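Local structure of Serpin48 (Tenebrio molitor, 3OZQ) at residues W175-P180 with M202-Q207. The protein inhibits a serine protease of the insect innate immune system, SPE, with high specificity, as a member of the serpin family. Residues are numbered along the deposited sequence; the frame is centred on the assembly and turned at random.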
# COMPACT_ATOMS: atom_id res chain seq x y z
N TRP A 175 4.76 -17.09 -6.03
CA TRP A 175 4.69 -17.99 -4.89
C TRP A 175 5.95 -18.86 -4.87
O TRP A 175 6.39 -19.34 -5.90
CB TRP A 175 3.47 -18.91 -4.99
CG TRP A 175 2.12 -18.21 -4.89
CD1 TRP A 175 1.09 -18.29 -5.79
CD2 TRP A 175 1.67 -17.37 -3.82
NE1 TRP A 175 0.02 -17.55 -5.34
CE2 TRP A 175 0.35 -16.97 -4.14
CE3 TRP A 175 2.24 -16.92 -2.63
CZ2 TRP A 175 -0.40 -16.13 -3.30
CZ3 TRP A 175 1.49 -16.08 -1.80
CH2 TRP A 175 0.19 -15.70 -2.14
N LEU A 176 6.53 -19.05 -3.69
CA LEU A 176 7.60 -20.02 -3.53
C LEU A 176 7.07 -21.43 -3.83
O LEU A 176 7.76 -22.26 -4.42
CB LEU A 176 8.16 -19.97 -2.10
CG LEU A 176 9.25 -20.97 -1.74
CD1 LEU A 176 10.44 -20.82 -2.68
CD2 LEU A 176 9.68 -20.78 -0.29
N VAL A 177 5.83 -21.67 -3.41
CA VAL A 177 5.13 -22.91 -3.73
C VAL A 177 3.80 -22.53 -4.33
O VAL A 177 2.86 -22.20 -3.61
CB VAL A 177 4.88 -23.75 -2.47
CG1 VAL A 177 4.29 -25.10 -2.84
CG2 VAL A 177 6.17 -23.91 -1.66
N PRO A 178 3.72 -22.55 -5.66
CA PRO A 178 2.50 -22.17 -6.37
C PRO A 178 1.35 -23.15 -6.13
O PRO A 178 1.57 -24.29 -5.72
CB PRO A 178 2.93 -22.19 -7.84
CG PRO A 178 4.11 -23.11 -7.88
CD PRO A 178 4.82 -22.90 -6.58
N PHE A 179 0.12 -22.68 -6.36
CA PHE A 179 -1.06 -23.55 -6.33
C PHE A 179 -1.21 -24.24 -7.68
O PHE A 179 -1.03 -23.61 -8.73
CB PHE A 179 -2.33 -22.73 -6.06
CG PHE A 179 -2.30 -21.97 -4.76
CD1 PHE A 179 -2.92 -22.49 -3.63
CD2 PHE A 179 -1.63 -20.75 -4.66
CE1 PHE A 179 -2.88 -21.80 -2.43
CE2 PHE A 179 -1.59 -20.06 -3.47
CZ PHE A 179 -2.22 -20.58 -2.35
N PRO A 180 -1.53 -25.55 -7.65
CA PRO A 180 -1.87 -26.33 -8.86
C PRO A 180 -3.25 -25.96 -9.39
O PRO A 180 -4.24 -26.21 -8.72
CB PRO A 180 -1.86 -27.78 -8.35
CG PRO A 180 -2.15 -27.67 -6.88
CD PRO A 180 -1.53 -26.37 -6.43
N MET A 202 -8.41 -21.86 -4.76
CA MET A 202 -7.19 -22.61 -5.04
C MET A 202 -6.81 -23.45 -3.83
O MET A 202 -7.08 -23.06 -2.70
CB MET A 202 -6.03 -21.65 -5.36
CG MET A 202 -6.38 -20.48 -6.25
SD MET A 202 -4.93 -19.44 -6.57
CE MET A 202 -4.62 -18.83 -4.91
N TYR A 203 -6.15 -24.58 -4.07
CA TYR A 203 -5.87 -25.53 -3.00
C TYR A 203 -4.42 -26.00 -2.97
O TYR A 203 -3.87 -26.41 -3.99
CB TYR A 203 -6.83 -26.74 -3.08
CG TYR A 203 -8.27 -26.37 -2.80
CD1 TYR A 203 -8.81 -26.51 -1.53
CD2 TYR A 203 -9.08 -25.85 -3.81
CE1 TYR A 203 -10.11 -26.15 -1.26
CE2 TYR A 203 -10.39 -25.49 -3.55
CZ TYR A 203 -10.89 -25.64 -2.27
OH TYR A 203 -12.18 -25.26 -2.01
N LEU A 204 -3.81 -25.94 -1.79
CA LEU A 204 -2.45 -26.44 -1.60
C LEU A 204 -2.38 -27.24 -0.31
O LEU A 204 -2.67 -26.71 0.76
CB LEU A 204 -1.46 -25.28 -1.53
CG LEU A 204 -0.22 -25.29 -2.42
CD1 LEU A 204 0.70 -24.10 -2.08
CD2 LEU A 204 0.52 -26.61 -2.30
N ASP A 205 -1.98 -28.51 -0.42
CA ASP A 205 -1.99 -29.42 0.72
C ASP A 205 -0.62 -29.80 1.25
O ASP A 205 0.39 -29.74 0.54
CB ASP A 205 -2.74 -30.71 0.36
CG ASP A 205 -4.16 -30.47 -0.06
OD1 ASP A 205 -4.80 -29.53 0.48
OD2 ASP A 205 -4.65 -31.22 -0.93
N GLU A 206 -0.60 -30.22 2.51
CA GLU A 206 0.59 -30.78 3.14
C GLU A 206 1.86 -29.95 2.92
O GLU A 206 2.92 -30.50 2.64
CB GLU A 206 0.82 -32.21 2.64
CG GLU A 206 -0.32 -33.17 2.96
CD GLU A 206 -0.49 -34.27 1.90
OE1 GLU A 206 -1.64 -34.44 1.41
OE2 GLU A 206 0.50 -34.95 1.56
N GLN A 207 1.74 -28.63 3.04
CA GLN A 207 2.90 -27.75 2.95
C GLN A 207 3.25 -27.23 4.34
O GLN A 207 2.37 -27.11 5.20
CB GLN A 207 2.61 -26.56 2.03
CG GLN A 207 2.18 -26.92 0.62
CD GLN A 207 3.33 -27.46 -0.22
OE1 GLN A 207 3.11 -28.11 -1.24
NE2 GLN A 207 4.55 -27.18 0.21
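Phe179 lies between Met202 and Leu204, its ring flanked on opposite faces by the two side chains that strand 196-205 turns toward the loop. The tight half is the methionine side: Met202 CE stands 3.7 Å from the centroid of the Phe179 ring, only 17° off the ring normal, a CH-pi contact, while SD lies obliquely in a Met-aromatic approach. The unbranched thioether suits this place because a bend at chi3 (-65°) folds the terminal methyl over the flat ring. Branched Leu204 serves two partners: CB reaches Phe179 CD1 at 3.8 Å, and CD1, offset toward the ring's rim, comes 3.3 Å from Val177 O. A leucine in place of Phe179 would probably leave the Met202 methyl without its aromatic face and open a gap beside Trp175, whose indole face receives Phe179 CE2. Proline offers no N-H to Tyr203 O, so Pro180 meets it through ring carbons, CD at 3.4 Å. The looser, partly exposed side is the short apolar Val177, whose CG1 rests against the Gln207 amide, 3.6 Å from OE1, the glutamine bent at chi2 (-72°). No hydrogen bond joins the segments. Within the serpin domain, the loop after strand 163-174 thus packs on strand 196-205 just before its corner, a G1 beta bulge at Glu206 and Gln207, while Phe179 and Leu204 also touch Val266 of adjoining antiparallel strand 260-278.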